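Long-range contacts in Exo beta-1,2-glucooligosaccharide sophorohydrolase (non-reducing end) (Parabacteroides distasonis ATCC 8503, PDB 5Z06), which hydrolyses linear beta-1,2-glucan and beta-1,2-glucooligosaccharides of four or more units, releasing sophorose from the non-reducing end: residues T395-Q400 and H538-G543; L544-F549 and L682-F687; D289-A294 and F641-Y646; G609-T614 and D650-T655. All blocks are in the same frame, centred on the assembly; numbering follows the deposited sequence.

Interaction 1. Residues T395-Q400 and H538-G543; sequences TSFLFQ and HYSYLG
Gln400 OE1 is gripped by two consecutive backbone N-H groups, of Gly543 and Leu544: Gly543 N gives it a weak, bent bond of 2.9 Å, and Leu544 N supplies a second. The other half of the same amide donates, NE2 reaching Tyr539 O at 2.8 Å with that oxygen in the amide plane and an N-H...O angle of 164°. An extended chain, CG anti to the backbone N (chi1 -176°), carries the amide straight out from helix 392-408 into the loop. One helical turn earlier, Phe397 meets Tyr539 in a T-shaped pair, the tyrosine edge against the phenylalanine face with planes at 78°, while Tyr539 CB lies over that same ring. Ser540 OG, near the Phe397 edge, is bonded to Glu465 O and Ile468 N. A leucine in place of Gln400 would probably leave Tyr539 O and the two N-H groups without these mates. One side chain thus meets two donors and an acceptor of a buried loop, which ties that backbone to helix 392-408.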
loop_
_atom_site.group_PDB
_atom_site.type_symbol
_atom_site.label_atom_id
_atom_site.label_comp_id
_atom_site.label_asym_id
_atom_site.label_seq_id
_atom_site.Cartn_x
_atom_site.Cartn_y
_atom_site.Cartn_z
ATOM N N THR A 395 8.485 -13.388 -10.802
ATOM C CA THR A 395 9.672 -13.458 -11.642
ATOM C C THR A 395 9.428 -12.800 -12.969
ATOM O O THR A 395 10.229 -11.985 -13.399
ATOM C CB THR A 395 10.143 -14.917 -11.862
ATOM O OG1 THR A 395 10.555 -15.443 -10.609
ATOM C CG2 THR A 395 11.333 -15.001 -12.814
ATOM N N SER A 396 8.313 -13.114 -13.612
ATOM C CA SER A 396 7.982 -12.451 -14.881
ATOM C C SER A 396 7.823 -10.938 -14.751
ATOM O O SER A 396 8.264 -10.202 -15.636
ATOM C CB SER A 396 6.736 -13.032 -15.514
ATOM O OG SER A 396 5.558 -12.653 -14.854
ATOM N N PHE A 397 7.200 -10.482 -13.657
ATOM C CA PHE A 397 7.041 -9.050 -13.434
ATOM C C PHE A 397 8.404 -8.410 -13.213
ATOM O O PHE A 397 8.661 -7.323 -13.706
ATOM C CB PHE A 397 6.105 -8.770 -12.249
ATOM C CG PHE A 397 4.667 -9.214 -12.466
ATOM C CD1 PHE A 397 4.085 -9.272 -13.736
ATOM C CD2 PHE A 397 3.882 -9.540 -11.371
ATOM C CE1 PHE A 397 2.758 -9.676 -13.893
ATOM C CE2 PHE A 397 2.555 -9.936 -11.513
ATOM C CZ PHE A 397 1.987 -10.002 -12.778
ATOM N N LEU A 398 9.270 -9.111 -12.490
ATOM C CA LEU A 398 10.587 -8.631 -12.236
ATOM C C LEU A 398 11.347 -8.472 -13.522
ATOM O O LEU A 398 11.956 -7.423 -13.760
ATOM C CB LEU A 398 11.356 -9.551 -11.298
ATOM C CG LEU A 398 12.821 -9.121 -11.119
ATOM C CD1 LEU A 398 12.900 -7.696 -10.582
ATOM C CD2 LEU A 398 13.556 -10.086 -10.214
ATOM N N PHE A 399 11.293 -9.518 -14.344
ATOM C CA PHE A 399 12.012 -9.545 -15.610
ATOM C C PHE A 399 11.415 -8.694 -16.717
ATOM O O PHE A 399 12.153 -8.189 -17.566
ATOM C CB PHE A 399 12.310 -10.991 -16.044
ATOM C CG PHE A 399 13.491 -11.554 -15.317
ATOM C CD1 PHE A 399 14.777 -11.320 -15.780
ATOM C CD2 PHE A 399 13.339 -12.190 -14.121
ATOM C CE1 PHE A 399 15.866 -11.811 -15.109
ATOM C CE2 PHE A 399 14.430 -12.671 -13.430
ATOM C CZ PHE A 399 15.697 -12.474 -13.926
ATOM N N GLN A 400 10.112 -8.459 -16.683
ATOM C CA GLN A 400 9.575 -7.422 -17.540
ATOM C C GLN A 400 10.274 -6.083 -17.248
ATOM O O GLN A 400 10.575 -5.316 -18.172
ATOM C CB GLN A 400 8.086 -7.250 -17.337
ATOM C CG GLN A 400 7.485 -6.252 -18.294
ATOM C CD GLN A 400 5.992 -6.113 -18.143
ATOM O OE1 GLN A 400 5.281 -6.004 -19.139
ATOM N NE2 GLN A 400 5.504 -6.079 -16.902
ATOM N N HIS A 538 -2.820 -3.870 -16.186
ATOM C CA HIS A 538 -1.675 -3.065 -15.830
ATOM C C HIS A 538 -0.411 -3.900 -15.870
ATOM O O HIS A 538 0.443 -3.668 -16.717
ATOM C CB HIS A 538 -1.851 -2.458 -14.434
ATOM C CG HIS A 538 -3.025 -1.548 -14.335
ATOM N ND1 HIS A 538 -3.644 -1.263 -13.137
ATOM C CD2 HIS A 538 -3.709 -0.871 -15.290
ATOM C CE1 HIS A 538 -4.686 -0.481 -13.363
ATOM N NE2 HIS A 538 -4.737 -0.212 -14.658
ATOM N N TYR A 539 -0.331 -4.896 -14.988
ATOM C CA TYR A 539 0.948 -5.518 -14.647
ATOM C C TYR A 539 1.653 -6.144 -15.833
ATOM O O TYR A 539 2.837 -5.923 -16.016
ATOM C CB TYR A 539 0.772 -6.574 -13.581
ATOM C CG TYR A 539 0.312 -6.095 -12.226
ATOM C CD1 TYR A 539 0.168 -4.756 -11.917
ATOM C CD2 TYR A 539 0.091 -7.021 -11.219
ATOM C CE1 TYR A 539 -0.231 -4.362 -10.655
ATOM C CE2 TYR A 539 -0.293 -6.637 -9.954
ATOM C CZ TYR A 539 -0.473 -5.309 -9.679
ATOM O OH TYR A 539 -0.860 -4.946 -8.410
ATOM N N SER A 540 0.919 -6.905 -16.636
ATOM C CA SER A 540 1.493 -7.532 -17.833
ATOM C C SER A 540 1.681 -6.566 -18.994
ATOM O O SER A 540 2.142 -6.982 -20.070
ATOM C CB SER A 540 0.641 -8.728 -18.312
ATOM O OG SER A 540 0.884 -9.856 -17.514
ATOM N N TYR A 541 1.298 -5.307 -18.797
ATOM C CA TYR A 541 1.250 -4.317 -19.850
ATOM C C TYR A 541 2.021 -3.060 -19.495
ATOM O O TYR A 541 1.793 -1.986 -20.076
ATOM C CB TYR A 541 -0.218 -4.023 -20.220
ATOM C CG TYR A 541 -0.914 -5.332 -20.456
ATOM C CD1 TYR A 541 -0.667 -6.075 -21.620
ATOM C CD2 TYR A 541 -1.729 -5.892 -19.487
ATOM C CE1 TYR A 541 -1.236 -7.309 -21.812
ATOM C CE2 TYR A 541 -2.307 -7.130 -19.684
ATOM C CZ TYR A 541 -2.051 -7.830 -20.850
ATOM O OH TYR A 541 -2.624 -9.060 -21.016
ATOM N N LEU A 542 2.947 -3.193 -18.557
ATOM C CA LEU A 542 3.854 -2.098 -18.236
ATOM C C LEU A 542 4.911 -1.989 -19.299
ATOM O O LEU A 542 5.320 -0.886 -19.668
ATOM C CB LEU A 542 4.514 -2.321 -16.879
ATOM C CG LEU A 542 3.500 -2.407 -15.750
ATOM C CD1 LEU A 542 4.218 -2.586 -14.440
ATOM C CD2 LEU A 542 2.609 -1.182 -15.670
ATOM N N GLY A 543 5.361 -3.159 -19.749
ATOM C CA GLY A 543 6.452 -3.297 -20.723
ATOM C C GLY A 543 5.891 -3.824 -22.018
ATOM O O GLY A 543 6.035 -3.207 -23.047
#

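Interaction 2. Residues L544-F549 and L682-F687; sequences LDPHKF and LLWNLF
The loop 544-549 runs past the helical segment 682-687, nearest at Asp545 and Trp684, whose CA atoms are 5.1 Å apart. Asp545 CA sits over the five-membered ring of the indole, 3.7 Å from its centroid, a CH-pi contact. Asp545 holds CG opposite the backbone N (chi1 -175°), which lays the carboxylate stacked on the same side, its plane 11° from that of the ring. Pro546 CD adds to this covering, 3.5 Å from Trp684 CZ2. His547 turns its edge toward the six-membered ring in an offset T-shaped arrangement, and stacks on Phe557. In a domain consistent with the (alpha/alpha)6 fold of six-hairpin glycosidases, the indole joins helix 682-688 to the loop before helix 556-573, its NE1 bonded to Tyr541 O. With a leucine in place of Trp684, Tyr541 O would probably lose this donor and a gap open beneath Asp545 and Pro546. Phe687 CE2 packs 4.1 Å from Leu544 CB. On the exposed side one water donates to Asp545 OD2 and Asn685 OD1 and accepts from Lys548 NZ.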
loop_
_atom_site.group_PDB
_atom_site.type_symbol
_atom_site.label_atom_id
_atom_site.label_comp_id
_atom_site.label_asym_id
_atom_site.label_seq_id
_atom_site.Cartn_x
_atom_site.Cartn_y
_atom_site.Cartn_z
ATOM N N LEU A 544 5.216 -4.960 -21.953
ATOM C CA LEU A 544 4.475 -5.442 -23.073
ATOM C C LEU A 544 3.465 -4.392 -23.491
ATOM O O LEU A 544 2.567 -4.029 -22.732
ATOM C CB LEU A 544 3.749 -6.746 -22.752
ATOM C CG LEU A 544 2.945 -7.321 -23.921
ATOM C CD1 LEU A 544 3.799 -7.586 -25.163
ATOM C CD2 LEU A 544 2.243 -8.590 -23.465
ATOM N N ASP A 545 3.633 -3.914 -24.710
ATOM C CA ASP A 545 2.784 -2.881 -25.254
ATOM C C ASP A 545 1.554 -3.570 -25.803
ATOM O O ASP A 545 1.661 -4.267 -26.804
ATOM C CB ASP A 545 3.524 -2.125 -26.358
ATOM C CG ASP A 545 2.734 -0.952 -26.896
ATOM O OD1 ASP A 545 1.522 -0.913 -26.679
ATOM O OD2 ASP A 545 3.331 -0.063 -27.537
ATOM N N PRO A 546 0.393 -3.392 -25.160
ATOM C CA PRO A 546 -0.783 -4.136 -25.575
ATOM C C PRO A 546 -1.333 -3.725 -26.959
ATOM O O PRO A 546 -2.079 -4.503 -27.571
ATOM C CB PRO A 546 -1.803 -3.832 -24.461
ATOM C CG PRO A 546 -1.420 -2.502 -23.952
ATOM C CD PRO A 546 0.082 -2.451 -24.065
ATOM N N HIS A 547 -0.978 -2.525 -27.421
ATOM C CA HIS A 547 -1.192 -2.101 -28.806
ATOM C C HIS A 547 -0.504 -3.060 -29.778
ATOM O O HIS A 547 -0.922 -3.174 -30.908
ATOM C CB HIS A 547 -0.570 -0.722 -29.109
ATOM C CG HIS A 547 -1.152 0.436 -28.345
ATOM N ND1 HIS A 547 -2.306 1.079 -28.738
ATOM C CD2 HIS A 547 -0.691 1.125 -27.269
ATOM C CE1 HIS A 547 -2.553 2.088 -27.918
ATOM N NE2 HIS A 547 -1.597 2.128 -27.008
ATOM N N LYS A 548 0.590 -3.690 -29.365
ATOM C CA LYS A 548 1.447 -4.431 -30.284
ATOM C C LYS A 548 1.426 -5.897 -29.990
ATOM O O LYS A 548 2.357 -6.614 -30.345
ATOM C CB LYS A 548 2.875 -3.906 -30.212
ATOM C CG LYS A 548 2.992 -2.447 -30.628
ATOM C CD LYS A 548 4.406 -1.982 -30.363
ATOM C CE LYS A 548 4.680 -0.585 -30.892
ATOM N NZ LYS A 548 6.128 -0.316 -30.632
ATOM N N PHE A 549 0.366 -6.348 -29.335
ATOM C CA PHE A 549 0.150 -7.749 -29.208
ATOM C C PHE A 549 -1.292 -8.035 -29.467
ATOM O O PHE A 549 -2.191 -7.466 -28.824
ATOM C CB PHE A 549 0.552 -8.314 -27.869
ATOM C CG PHE A 549 0.269 -9.770 -27.772
ATOM C CD1 PHE A 549 0.885 -10.654 -28.651
ATOM C CD2 PHE A 549 -0.635 -10.258 -26.859
ATOM C CE1 PHE A 549 0.609 -12.010 -28.611
ATOM C CE2 PHE A 549 -0.915 -11.612 -26.809
ATOM C CZ PHE A 549 -0.298 -12.492 -27.691
ATOM N N LEU A 682 7.313 5.286 -23.208
ATOM C CA LEU A 682 8.718 5.021 -22.890
ATOM C C LEU A 682 9.003 3.554 -22.559
ATOM O O LEU A 682 9.834 2.917 -23.205
ATOM C CB LEU A 682 9.173 5.871 -21.719
ATOM C CG LEU A 682 10.596 5.618 -21.249
ATOM C CD1 LEU A 682 11.598 6.076 -22.311
ATOM C CD2 LEU A 682 10.816 6.328 -19.926
ATOM N N LEU A 683 8.317 3.039 -21.543
ATOM C CA LEU A 683 8.601 1.698 -21.044
ATOM C C LEU A 683 8.198 0.664 -22.072
ATOM O O LEU A 683 8.896 -0.304 -22.295
ATOM C CB LEU A 683 7.880 1.426 -19.724
ATOM C CG LEU A 683 8.335 2.224 -18.504
ATOM C CD1 LEU A 683 9.845 2.430 -18.479
ATOM C CD2 LEU A 683 7.621 3.550 -18.415
ATOM N N TRP A 684 7.058 0.883 -22.697
ATOM C CA TRP A 684 6.643 0.068 -23.808
ATOM C C TRP A 684 7.693 0.008 -24.900
ATOM O O TRP A 684 8.079 -1.090 -25.307
ATOM C CB TRP A 684 5.365 0.602 -24.392
ATOM C CG TRP A 684 4.167 0.308 -23.640
ATOM C CD1 TRP A 684 3.972 -0.687 -22.754
ATOM C CD2 TRP A 684 2.921 0.973 -23.783
ATOM N NE1 TRP A 684 2.692 -0.682 -22.314
ATOM C CE2 TRP A 684 2.008 0.319 -22.938
ATOM C CE3 TRP A 684 2.478 2.046 -24.567
ATOM C CZ2 TRP A 684 0.679 0.721 -22.815
ATOM C CZ3 TRP A 684 1.165 2.454 -24.444
ATOM C CH2 TRP A 684 0.269 1.778 -23.585
ATOM N N ASN A 685 8.161 1.178 -25.354
ATOM C CA ASN A 685 9.145 1.223 -26.436
ATOM C C ASN A 685 10.421 0.512 -26.015
ATOM O O ASN A 685 10.984 -0.252 -26.803
ATOM C CB ASN A 685 9.404 2.652 -26.908
ATOM C CG ASN A 685 8.190 3.251 -27.591
ATOM O OD1 ASN A 685 7.243 2.533 -27.939
ATOM N ND2 ASN A 685 8.193 4.560 -27.765
ATOM N N LEU A 686 10.814 0.680 -24.755
ATOM C CA LEU A 686 12.007 0.015 -24.263
ATOM C C LEU A 686 11.835 -1.500 -24.311
ATOM O O LEU A 686 12.560 -2.204 -25.021
ATOM C CB LEU A 686 12.320 0.473 -22.847
ATOM C CG LEU A 686 12.892 1.882 -22.749
ATOM C CD1 LEU A 686 12.835 2.318 -21.297
ATOM C CD2 LEU A 686 14.309 1.965 -23.303
ATOM N N PHE A 687 10.819 -1.976 -23.607
ATOM C CA PHE A 687 10.561 -3.396 -23.531
ATOM C C PHE A 687 10.401 -4.023 -24.901
ATOM O O PHE A 687 10.968 -5.066 -25.160
ATOM C CB PHE A 687 9.313 -3.658 -22.740
ATOM C CG PHE A 687 9.055 -5.125 -22.506
ATOM C CD1 PHE A 687 9.833 -5.843 -21.611
ATOM C CD2 PHE A 687 8.072 -5.785 -23.209
ATOM C CE1 PHE A 687 9.609 -7.188 -21.396
ATOM C CE2 PHE A 687 7.836 -7.142 -23.002
ATOM C CZ PHE A 687 8.612 -7.842 -22.087
HETATM O O HOH W 1 5.967 -0.001 -27.900
#

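Interaction 3. Residues D289-A294 and F641-Y646; sequences DMVQEA and FLWGEY
Helix 284-297 comes nearest the turn after strand 643-644 at Ala294 and Tyr646, their CA atoms 4.8 Å apart, and there Tyr646 CA makes a C-H...O contact of 3.2 Å with Ala294 O. No conventional hydrogen bond crosses between the segments; the indole of Trp643 carries most of the meeting. Trp643 holds CG opposite the backbone N (chi1 180°), which carries the six-membered end of the ring to three helix residues. Met290 approaches from the opposite direction and folds at chi3, which sets CE over one face, 4.0 Å from the centroid of the six-membered ring. Its sulfur stands obliquely to the ring at 4.7 Å from the same centroid, a Met-aromatic contact. Ala294 CB presses close to Trp643 CH2, at 3.4 Å, and the methyl is small enough to admit the indole this near to the helix. Val291 comes in at the ring edge through its CA, and its CG2 touches CZ3. The surroundings extend the packing: Met290 and Val291 also rest on helix 624-636, Val291 reaches helix 665-680, and Trp643 touches Thr245 of strand 243-247, so the indole lies between helix 284-297 and that strand.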
loop_
_atom_site.group_PDB
_atom_site.type_symbol
_atom_site.label_atom_id
_atom_site.label_comp_id
_atom_site.label_asym_id
_atom_site.label_seq_id
_atom_site.Cartn_x
_atom_site.Cartn_y
_atom_site.Cartn_z
ATOM N N ASP A 289 3.293 14.892 -13.606
ATOM C CA ASP A 289 4.651 14.909 -13.073
ATOM C C ASP A 289 4.686 14.599 -11.606
ATOM O O ASP A 289 5.529 13.847 -11.159
ATOM C CB ASP A 289 5.335 16.291 -13.239
ATOM C CG ASP A 289 5.612 16.650 -14.673
ATOM O OD1 ASP A 289 5.608 15.777 -15.541
ATOM O OD2 ASP A 289 5.827 17.841 -14.941
ATOM N N MET A 290 3.819 15.265 -10.858
ATOM C CA MET A 290 3.763 15.126 -9.413
ATOM C C MET A 290 3.346 13.706 -9.038
ATOM O O MET A 290 3.955 13.094 -8.174
ATOM C CB MET A 290 2.756 16.120 -8.833
ATOM C CG MET A 290 2.469 15.963 -7.355
ATOM S SD MET A 290 1.011 16.937 -6.972
ATOM C CE MET A 290 -0.328 15.804 -7.363
ATOM N N VAL A 291 2.315 13.194 -9.690
ATOM C CA VAL A 291 1.832 11.857 -9.371
ATOM C C VAL A 291 2.907 10.820 -9.688
ATOM O O VAL A 291 3.170 9.942 -8.888
ATOM C CB VAL A 291 0.514 11.544 -10.079
ATOM C CG1 VAL A 291 0.105 10.084 -9.861
ATOM C CG2 VAL A 291 -0.576 12.458 -9.542
ATOM N N GLN A 292 3.529 10.947 -10.850
ATOM C CA GLN A 292 4.589 10.057 -11.230
ATOM C C GLN A 292 5.710 10.119 -10.208
ATOM O O GLN A 292 6.228 9.089 -9.800
ATOM C CB GLN A 292 5.147 10.457 -12.588
ATOM C CG GLN A 292 4.284 10.061 -13.756
ATOM C CD GLN A 292 5.034 10.220 -15.059
ATOM O OE1 GLN A 292 5.296 11.335 -15.494
ATOM N NE2 GLN A 292 5.383 9.099 -15.688
ATOM N N GLU A 293 6.075 11.338 -9.800
ATOM C CA GLU A 293 7.170 11.548 -8.878
ATOM C C GLU A 293 6.881 10.980 -7.516
ATOM O O GLU A 293 7.699 10.262 -6.963
ATOM C CB GLU A 293 7.491 13.038 -8.732
ATOM C CG GLU A 293 8.568 13.392 -7.707
ATOM C CD GLU A 293 8.440 14.833 -7.204
ATOM O OE1 GLU A 293 7.717 15.666 -7.834
ATOM O OE2 GLU A 293 9.058 15.137 -6.159
ATOM N N ALA A 294 5.738 11.326 -6.954
ATOM C CA ALA A 294 5.398 10.837 -5.630
ATOM C C ALA A 294 5.411 9.301 -5.571
ATOM O O ALA A 294 5.866 8.718 -4.597
ATOM C CB ALA A 294 4.048 11.363 -5.206
ATOM N N PHE A 641 -6.993 13.349 2.749
ATOM C CA PHE A 641 -6.768 12.000 3.277
ATOM C C PHE A 641 -6.104 11.057 2.311
ATOM O O PHE A 641 -5.482 10.122 2.749
ATOM C CB PHE A 641 -8.077 11.364 3.759
ATOM C CG PHE A 641 -9.061 11.069 2.664
ATOM C CD1 PHE A 641 -9.029 9.857 1.992
ATOM C CD2 PHE A 641 -10.048 11.983 2.343
ATOM C CE1 PHE A 641 -9.943 9.571 1.007
ATOM C CE2 PHE A 641 -10.956 11.714 1.330
ATOM C CZ PHE A 641 -10.903 10.502 0.671
ATOM N N LEU A 642 -6.255 11.275 1.009
ATOM C CA LEU A 642 -5.830 10.300 0.012
ATOM C C LEU A 642 -4.440 10.544 -0.576
ATOM O O LEU A 642 -3.839 9.622 -1.110
ATOM C CB LEU A 642 -6.857 10.228 -1.113
ATOM C CG LEU A 642 -6.776 9.061 -2.082
ATOM C CD1 LEU A 642 -6.837 7.760 -1.314
ATOM C CD2 LEU A 642 -7.940 9.118 -3.053
ATOM N N TRP A 643 -3.935 11.777 -0.507
ATOM C CA TRP A 643 -2.615 12.102 -1.058
ATOM C C TRP A 643 -1.574 12.071 0.043
ATOM O O TRP A 643 -1.731 12.703 1.058
ATOM C CB TRP A 643 -2.613 13.462 -1.696
ATOM C CG TRP A 643 -1.306 13.816 -2.246
ATOM C CD1 TRP A 643 -0.435 14.705 -1.732
ATOM C CD2 TRP A 643 -0.709 13.292 -3.433
ATOM N NE1 TRP A 643 0.689 14.777 -2.515
ATOM C CE2 TRP A 643 0.543 13.930 -3.581
ATOM C CE3 TRP A 643 -1.117 12.369 -4.402
ATOM C CZ2 TRP A 643 1.402 13.669 -4.653
ATOM C CZ3 TRP A 643 -0.259 12.097 -5.481
ATOM C CH2 TRP A 643 0.992 12.756 -5.593
ATOM N N GLY A 644 -0.513 11.331 -0.180
ATOM C CA GLY A 644 0.501 11.129 0.812
ATOM C C GLY A 644 1.885 11.251 0.199
ATOM O O GLY A 644 2.043 11.646 -0.974
ATOM N N GLU A 645 2.858 10.805 0.987
ATOM C CA GLU A 645 4.278 11.031 0.744
ATOM C C GLU A 645 4.785 10.218 -0.417
ATOM O O GLU A 645 5.766 10.618 -1.072
ATOM C CB GLU A 645 5.086 10.671 1.995
ATOM C CG GLU A 645 4.871 11.616 3.171
ATOM C CD GLU A 645 3.575 11.410 3.925
ATOM O OE1 GLU A 645 2.853 10.435 3.679
ATOM O OE2 GLU A 645 3.300 12.230 4.801
ATOM N N TYR A 646 4.140 9.063 -0.654
ATOM C CA TYR A 646 4.533 8.179 -1.731
ATOM C C TYR A 646 3.467 8.067 -2.811
ATOM O O TYR A 646 3.399 7.076 -3.515
ATOM C CB TYR A 646 4.938 6.821 -1.191
ATOM C CG TYR A 646 6.211 6.799 -0.370
ATOM C CD1 TYR A 646 7.276 7.669 -0.620
ATOM C CD2 TYR A 646 6.364 5.890 0.644
ATOM C CE1 TYR A 646 8.416 7.625 0.148
ATOM C CE2 TYR A 646 7.514 5.835 1.394
ATOM C CZ TYR A 646 8.528 6.700 1.134
ATOM O OH TYR A 646 9.646 6.626 1.896
#

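Interaction 4. Residues G609-T614 and D650-T655; sequences GTMAPT and DAFNLT
Met611 and Phe652 lie side by side on one face of a short antiparallel ladder, pointing the same way. Met611 CB is 3.8 Å from Phe652 CE1 and meets the ring off-centre. Phe652 CG occupies the crowded position between backbone N and carbonyl carbon (chi1 68°), which swings the ring across to the partner strand and brings Pro613 CD to its edge. Leu642 touches both Pro613 and Phe652, and Tyr634 touches Met611. The other face carries Thr610 CG2, which packs on Ala651 CB at 3.9 Å. Met611 and Phe652 form a hydrogen-bonded pair: Met611 N donates to Phe652 O at 2.8 Å, almost straight at 174°, and Phe652 N returns a bond to Met611 O. Toward the polar end, Asn653 ND2 donates to Thr610 OG1 at 3.0 Å, with that hydroxyl oxygen tilted from the Asn653 amide plane, and also binds Asn608 O; Thr610 OG1 is bonded to Asn608 OD1. Gly609, with a positive phi of 97°, passes beside Asn653 where a CB would collide with OD1. One water joins Gly609 O to Thr655 OG1, which is also bonded to Val579 N, a second joins that carbonyl to Leu654 N, and a third bridges Thr614 N and Asp650 O. Paired backbone bonds thus fix the register in the middle, while amide, hydroxyl and waters hold the Gly609 end and a single water bridges the Thr614 end.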
loop_
_atom_site.group_PDB
_atom_site.type_symbol
_atom_site.label_atom_id
_atom_site.label_comp_id
_atom_site.label_asym_id
_atom_site.label_seq_id
_atom_site.Cartn_x
_atom_site.Cartn_y
_atom_site.Cartn_z
ATOM N N GLY A 609 -17.266 -0.543 -1.794
ATOM C CA GLY A 609 -17.002 0.890 -1.629
ATOM C C GLY A 609 -15.540 1.269 -1.618
ATOM O O GLY A 609 -15.198 2.452 -1.570
ATOM N N THR A 610 -14.690 0.262 -1.702
ATOM C CA THR A 610 -13.268 0.462 -1.605
ATOM C C THR A 610 -12.687 0.677 -2.976
ATOM O O THR A 610 -12.803 -0.188 -3.843
ATOM C CB THR A 610 -12.595 -0.756 -1.022
ATOM O OG1 THR A 610 -13.229 -1.050 0.209
ATOM C CG2 THR A 610 -11.101 -0.506 -0.821
ATOM N N MET A 611 -12.000 1.806 -3.124
ATOM C CA MET A 611 -11.400 2.201 -4.370
ATOM C C MET A 611 -9.894 2.357 -4.163
ATOM O O MET A 611 -9.460 3.111 -3.295
ATOM C CB MET A 611 -12.006 3.524 -4.823
ATOM C CG MET A 611 -11.634 3.910 -6.251
ATOM S SD MET A 611 -12.180 2.706 -7.473
ATOM C CE MET A 611 -13.951 2.878 -7.290
ATOM N N ALA A 612 -9.124 1.634 -4.965
ATOM C CA ALA A 612 -7.675 1.744 -4.964
ATOM C C ALA A 612 -7.304 2.689 -6.099
ATOM O O ALA A 612 -7.542 2.375 -7.265
ATOM C CB ALA A 612 -7.033 0.380 -5.160
ATOM N N PRO A 613 -6.717 3.852 -5.780
ATOM C CA PRO A 613 -6.373 4.806 -6.840
ATOM C C PRO A 613 -5.563 4.228 -7.994
ATOM O O PRO A 613 -5.640 4.734 -9.111
ATOM C CB PRO A 613 -5.553 5.870 -6.108
ATOM C CG PRO A 613 -6.035 5.807 -4.707
ATOM C CD PRO A 613 -6.424 4.389 -4.443
ATOM N N THR A 614 -4.788 3.189 -7.723
ATOM C CA THR A 614 -3.985 2.584 -8.769
ATOM C C THR A 614 -4.839 2.083 -9.944
ATOM O O THR A 614 -4.365 2.063 -11.070
ATOM C CB THR A 614 -3.064 1.479 -8.225
ATOM O OG1 THR A 614 -2.096 1.148 -9.213
ATOM C CG2 THR A 614 -3.855 0.213 -7.849
ATOM N N ASP A 650 -3.063 3.638 -0.657
ATOM C CA ASP A 650 -3.357 2.440 -1.423
ATOM C C ASP A 650 -4.816 2.288 -1.831
ATOM O O ASP A 650 -5.107 1.830 -2.933
ATOM C CB ASP A 650 -2.949 1.219 -0.646
ATOM C CG ASP A 650 -2.881 0.001 -1.504
ATOM O OD1 ASP A 650 -2.256 0.091 -2.580
ATOM O OD2 ASP A 650 -3.435 -1.047 -1.094
ATOM N N ALA A 651 -5.713 2.681 -0.937
ATOM C CA ALA A 651 -7.127 2.534 -1.147
ATOM C C ALA A 651 -7.874 3.371 -0.164
ATOM O O ALA A 651 -7.359 3.715 0.890
ATOM C CB ALA A 651 -7.553 1.071 -0.982
ATOM N N PHE A 652 -9.128 3.613 -0.484
ATOM C CA PHE A 652 -10.009 4.300 0.416
ATOM C C PHE A 652 -11.448 3.843 0.225
ATOM O O PHE A 652 -11.846 3.369 -0.854
ATOM C CB PHE A 652 -9.869 5.815 0.205
ATOM C CG PHE A 652 -10.380 6.298 -1.118
ATOM C CD1 PHE A 652 -9.667 6.067 -2.283
ATOM C CD2 PHE A 652 -11.566 7.027 -1.198
ATOM C CE1 PHE A 652 -10.130 6.532 -3.495
ATOM C CE2 PHE A 652 -12.032 7.500 -2.407
ATOM C CZ PHE A 652 -11.318 7.246 -3.562
ATOM N N ASN A 653 -12.227 4.016 1.277
ATOM C CA ASN A 653 -13.625 3.665 1.250
ATOM C C ASN A 653 -14.360 4.787 1.925
ATOM O O ASN A 653 -14.348 4.891 3.165
ATOM C CB ASN A 653 -13.846 2.343 1.954
ATOM C CG ASN A 653 -15.253 1.822 1.772
ATOM O OD1 ASN A 653 -16.215 2.575 1.830
ATOM N ND2 ASN A 653 -15.369 0.536 1.522
ATOM N N LEU A 654 -14.968 5.661 1.119
ATOM C CA LEU A 654 -15.749 6.763 1.685
ATOM C C LEU A 654 -17.017 6.251 2.361
ATOM O O LEU A 654 -17.519 6.890 3.276
ATOM C CB LEU A 654 -16.093 7.816 0.642
ATOM C CG LEU A 654 -14.864 8.551 0.097
ATOM C CD1 LEU A 654 -15.288 9.460 -1.042
ATOM C CD2 LEU A 654 -14.164 9.336 1.199
ATOM N N THR A 655 -17.494 5.084 1.962
ATOM C CA THR A 655 -18.753 4.574 2.499
ATOM C C THR A 655 -18.616 4.230 3.958
ATOM O O THR A 655 -19.491 4.562 4.741
ATOM C CB THR A 655 -19.267 3.397 1.658
ATOM O OG1 THR A 655 -19.422 3.853 0.315
ATOM C CG2 THR A 655 -20.625 2.872 2.171
HETATM O O HOH W 2 -17.190 4.296 -0.990
HETATM O O HOH W 3 -14.222 5.240 -1.826
HETATM O O HOH W 4 -3.880 2.333 -5.230
#

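Along the chain, interaction 1 closes before interaction 2 opens, while interaction 3 starts earliest, spans interaction 1 and alternates with interactions 2 and 4; interaction 4 lies within the span of interaction 2. Interactions 1 and 2 are neighbours, their centres 11 Å apart, because the continuous loop 538-549 serves both: Gln400 probably bonds Leu544, and Trp684 probably bonds Tyr541. Interactions 3 and 4, with centres 15 Å apart, meet where Phe641 and Leu642 pack on Phe652, Leu654 and Pro613. His538 touching Thr614 connects the two groups, although the centres of interactions 1 and 4 are 24 Å apart. Segments distant in sequence are thereby tied together, consistent with a single glycoamylase-like helical domain.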